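Local atomic coordinates of ABC transporter, substrate binding protein (Polyamine) (Agrobacterium tumefaciens, PDB entry 4EUO), a protein that binds gamma-amino-butanoic acid (GABA) in the periplasm and probably delivers it to an ABC transporter for uptake. Residues 117-120 with 121-124; 151-154 with 155-158. All coordinates share one frame; numbering follows the deposited sequence.

How the interactions relate
Both interactions are local, one a capped helix start and the other a turn in a loop, and both lie against helix 142-149 from different parts of the chain. Their centres are about 16 Å apart and their nearest atoms about 7 Å, so they share that support without touching. Interaction 1 is partly buried: W119 and F123 press on A145, A146, L148 and A149, while the polar start of helix 119-122 is closed by a capping box. Interaction 2 is a surface contact in the loop that follows the same helix; L157, its buried residue, reaches back to E144 and L147. Carboxylates differ accordingly: D121 accepts backbone N-H groups, whereas D155 accepts a neighbouring hydroxyl.

Interaction 1 (117-120 with 121-124); sequences KSWA and DLFD
S118 and D121 form a capping box at the start of the short helix 119-122, each side chain accepting the backbone N-H of the other. The D121 side chain sets out with CB 3.4 Å from S118 O. Its first torsion, chi1 -64°, turns CG back toward the residues before the helix, and CG comes 3.1 Å from S118 OG. OD1 passes 3.3 Å from S118 OG at an angle too poor for a bond. At the tip, OD2 takes two N-H groups: K117 N at 2.9 Å, on the lone pair anti to the other oxygen, and S118 N at 3.0 Å, from well above the carboxylate plane. In return, S118 OG accepts from D121 N at 2.9 Å, a fairly straight bond with an N-H...O angle of 160°. Behind the box, the helix is carried by L122 N to S118 O and F123 N to W119 O, and F123 is already leaving helical geometry.

On the buried flank, L122 CD2 lies 3.8 Å from W119 CZ3 at the edge of the indole, the two side chains running side by side. The W119 ring packs on helix 142-149 and gives its NE1 proton to Q220 O. The F123 ring edge, through CD2, meets W119 O 3.2 Å away in the ring plane. With two N-H donors and a helix start beside it, the D121 carboxylate is probably stabilised in its charged form.

Interaction 2 (151-154 with 155-158); sequences GVTA and DKLY
A type I beta-turn over T153 to K156 follows the Schellman motif in which G151, with positive phi, ends helix 142-149. The turn is closed by K156 N to T153 O at 2.9 Å; the bond is nearly straight at the hydrogen (160°), although the N-H arrives from above the T153 carbonyl plane. On the outer side, T153 and D155 lie side by side, and T153 OG1 gives its proton to D155 OD2 at 3.1 Å, nearly in line with the carboxylate C-O bond. Their first torsions (chi1 64° and 45°) turn T153 OG1 and D155 CG to the same side. K156 starts alongside T153, its CG 3.4 Å from T153 OG1, before the bent chain leads its amine away.

On the flank facing helix 142-149, V152 and L157 slant across one another. L157 also rests on L147 and, with A154, on V290 of strand 289-291, so the turn lies between that strand and the helix. Next along the chain, Y158 OH is hydrogen-bonded to E144 OE2 and D293 N. V152 CG1 reaches 3.8 Å from L157 CD2 and 3.7 Å from K156 O.

Interaction 1 (117-120 with 121-124)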
loop_
_atom_site.group_PDB
_atom_site.type_symbol
_atom_site.label_atom_id
_atom_site.label_comp_id
_atom_site.label_asym_id
_atom_site.label_seq_id
_atom_site.Cartn_x
_atom_site.Cartn_y
_atom_site.Cartn_z
ATOM N N LYS A 117 -6.015 -8.295 -18.915
ATOM C CA LYS A 117 -6.203 -6.867 -18.934
ATOM C C LYS A 117 -7.181 -6.484 -17.821
ATOM O O LYS A 117 -7.021 -5.416 -17.202
ATOM C CB LYS A 117 -6.782 -6.450 -20.306
ATOM C CG LYS A 117 -6.835 -4.940 -20.512
ATOM C CD LYS A 117 -7.407 -4.546 -21.877
ATOM C CE LYS A 117 -8.615 -5.362 -22.262
ATOM N NZ LYS A 117 -9.800 -5.070 -21.421
ATOM N N SER A 118 -8.215 -7.297 -17.605
ATOM C CA SER A 118 -9.248 -7.006 -16.626
ATOM C C SER A 118 -9.203 -7.942 -15.435
ATOM O O SER A 118 -8.586 -9.008 -15.501
ATOM C CB SER A 118 -10.609 -7.093 -17.302
ATOM O OG SER A 118 -10.809 -8.453 -17.648
ATOM N N TRP A 119 -9.945 -7.590 -14.356
ATOM C CA TRP A 119 -10.044 -8.510 -13.227
ATOM C C TRP A 119 -10.731 -9.789 -13.700
ATOM O O TRP A 119 -10.331 -10.883 -13.309
ATOM C CB TRP A 119 -10.818 -7.886 -12.047
ATOM C CG TRP A 119 -10.144 -6.709 -11.443
ATOM C CD1 TRP A 119 -10.617 -5.428 -11.415
ATOM C CD2 TRP A 119 -8.817 -6.667 -10.884
ATOM N NE1 TRP A 119 -9.689 -4.588 -10.834
ATOM C CE2 TRP A 119 -8.556 -5.323 -10.533
ATOM C CE3 TRP A 119 -7.820 -7.630 -10.666
ATOM C CZ2 TRP A 119 -7.352 -4.931 -9.919
ATOM C CZ3 TRP A 119 -6.611 -7.226 -10.105
ATOM C CH2 TRP A 119 -6.391 -5.898 -9.733
ATOM N N ALA A 120 -11.738 -9.643 -14.606
ATOM C CA ALA A 120 -12.373 -10.852 -15.148
ATOM C C ALA A 120 -11.343 -11.751 -15.839
ATOM O O ALA A 120 -11.357 -12.965 -15.601
ATOM C CB ALA A 120 -13.464 -10.461 -16.145
ATOM N N ASP A 121 -10.422 -11.176 -16.626
ATOM C CA ASP A 121 -9.385 -11.986 -17.268
ATOM C C ASP A 121 -8.522 -12.697 -16.231
ATOM O O ASP A 121 -8.187 -13.882 -16.374
ATOM C CB ASP A 121 -8.457 -11.114 -18.119
ATOM C CG ASP A 121 -9.085 -10.414 -19.313
ATOM O OD1 ASP A 121 -10.164 -10.877 -19.784
ATOM O OD2 ASP A 121 -8.504 -9.419 -19.772
ATOM N N LEU A 122 -8.142 -11.940 -15.160
ATOM C CA LEU A 122 -7.255 -12.519 -14.151
ATOM C C LEU A 122 -7.924 -13.690 -13.445
ATOM O O LEU A 122 -7.227 -14.605 -12.974
ATOM C CB LEU A 122 -6.870 -11.406 -13.148
ATOM C CG LEU A 122 -5.830 -11.794 -12.114
ATOM C CD1 LEU A 122 -4.511 -12.251 -12.767
ATOM C CD2 LEU A 122 -5.574 -10.672 -11.166
ATOM N N PHE A 123 -9.249 -13.714 -13.404
ATOM C CA PHE A 123 -9.998 -14.796 -12.795
ATOM C C PHE A 123 -10.397 -15.887 -13.812
ATOM O O PHE A 123 -11.101 -16.810 -13.430
ATOM C CB PHE A 123 -11.219 -14.254 -12.032
ATOM C CG PHE A 123 -10.860 -13.726 -10.656
ATOM C CD1 PHE A 123 -11.174 -14.450 -9.515
ATOM C CD2 PHE A 123 -10.224 -12.504 -10.510
ATOM C CE1 PHE A 123 -10.819 -13.978 -8.246
ATOM C CE2 PHE A 123 -9.887 -12.018 -9.241
ATOM C CZ PHE A 123 -10.190 -12.758 -8.121
ATOM N N ASP A 124 -9.888 -15.809 -15.056
ATOM C CA ASP A 124 -10.252 -16.797 -16.083
ATOM C C ASP A 124 -9.042 -17.685 -16.359
ATOM O O ASP A 124 -8.199 -17.346 -17.172
ATOM C CB ASP A 124 -10.762 -16.100 -17.355
ATOM C CG ASP A 124 -11.393 -17.037 -18.365
ATOM O OD1 ASP A 124 -11.013 -18.212 -18.389
ATOM O OD2 ASP A 124 -12.239 -16.566 -19.169
#

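Interaction 2 (151-154 with 155-158)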
loop_
_atom_site.group_PDB
_atom_site.type_symbol
_atom_site.label_atom_id
_atom_site.label_comp_id
_atom_site.label_asym_id
_atom_site.label_seq_id
_atom_site.Cartn_x
_atom_site.Cartn_y
_atom_site.Cartn_z
ATOM N N GLY A 151 -18.550 -9.274 -11.746
ATOM C CA GLY A 151 -19.551 -8.402 -12.342
ATOM C C GLY A 151 -20.119 -7.304 -11.471
ATOM O O GLY A 151 -20.958 -6.540 -11.958
ATOM N N VAL A 152 -19.685 -7.188 -10.177
ATOM C CA VAL A 152 -20.127 -6.076 -9.311
ATOM C C VAL A 152 -19.562 -4.775 -9.872
ATOM O O VAL A 152 -18.376 -4.717 -10.201
ATOM C CB VAL A 152 -19.674 -6.276 -7.836
ATOM C CG1 VAL A 152 -20.091 -5.090 -6.950
ATOM C CG2 VAL A 152 -20.235 -7.563 -7.271
ATOM N N THR A 153 -20.410 -3.728 -9.990
ATOM C CA THR A 153 -19.911 -2.462 -10.507
ATOM C C THR A 153 -19.176 -1.720 -9.415
ATOM O O THR A 153 -19.451 -1.925 -8.221
ATOM C CB THR A 153 -21.009 -1.650 -11.180
ATOM O OG1 THR A 153 -21.968 -1.307 -10.192
ATOM C CG2 THR A 153 -21.664 -2.401 -12.331
ATOM N N ALA A 154 -18.249 -0.873 -9.810
ATOM C CA ALA A 154 -17.396 -0.139 -8.892
ATOM C C ALA A 154 -18.172 0.555 -7.793
ATOM O O ALA A 154 -17.863 0.364 -6.620
ATOM C CB ALA A 154 -16.552 0.857 -9.653
ATOM N N ASP A 155 -19.249 1.264 -8.148
ATOM C CA ASP A 155 -20.009 1.996 -7.152
ATOM C C ASP A 155 -20.877 1.165 -6.229
ATOM O O ASP A 155 -21.435 1.731 -5.291
ATOM C CB ASP A 155 -20.797 3.171 -7.780
ATOM C CG ASP A 155 -21.557 2.891 -9.060
ATOM O OD1 ASP A 155 -21.844 3.864 -9.803
ATOM O OD2 ASP A 155 -21.831 1.699 -9.348
ATOM N N LYS A 156 -20.950 -0.159 -6.437
ATOM C CA LYS A 156 -21.807 -1.021 -5.617
ATOM C C LYS A 156 -21.012 -2.052 -4.795
ATOM O O LYS A 156 -21.589 -3.017 -4.309
ATOM C CB LYS A 156 -22.837 -1.755 -6.500
ATOM C CG LYS A 156 -23.731 -0.813 -7.324
ATOM C CD LYS A 156 -25.135 -0.669 -6.745
ATOM C CE LYS A 156 -26.105 -1.698 -7.283
ATOM N NZ LYS A 156 -27.440 -1.586 -6.638
ATOM N N LEU A 157 -19.718 -1.825 -4.583
ATOM C CA LEU A 157 -18.914 -2.789 -3.841
ATOM C C LEU A 157 -19.252 -2.872 -2.371
ATOM O O LEU A 157 -19.177 -3.952 -1.805
ATOM C CB LEU A 157 -17.424 -2.442 -3.957
ATOM C CG LEU A 157 -16.811 -2.797 -5.303
ATOM C CD1 LEU A 157 -15.463 -2.117 -5.441
ATOM C CD2 LEU A 157 -16.642 -4.331 -5.467
ATOM N N TYR A 158 -19.580 -1.731 -1.747
ATOM C CA TYR A 158 -19.786 -1.679 -0.309
ATOM C C TYR A 158 -21.250 -1.568 0.097
ATOM O O TYR A 158 -21.991 -0.815 -0.539
ATOM C CB TYR A 158 -18.981 -0.544 0.323
ATOM C CG TYR A 158 -17.505 -0.654 0.029
ATOM C CD1 TYR A 158 -16.702 -1.520 0.752
ATOM C CD2 TYR A 158 -16.928 0.053 -1.022
ATOM C CE1 TYR A 158 -15.357 -1.689 0.445
ATOM C CE2 TYR A 158 -15.588 -0.141 -1.372
ATOM C CZ TYR A 158 -14.809 -1.008 -0.624
ATOM O OH TYR A 158 -13.475 -1.143 -0.921
#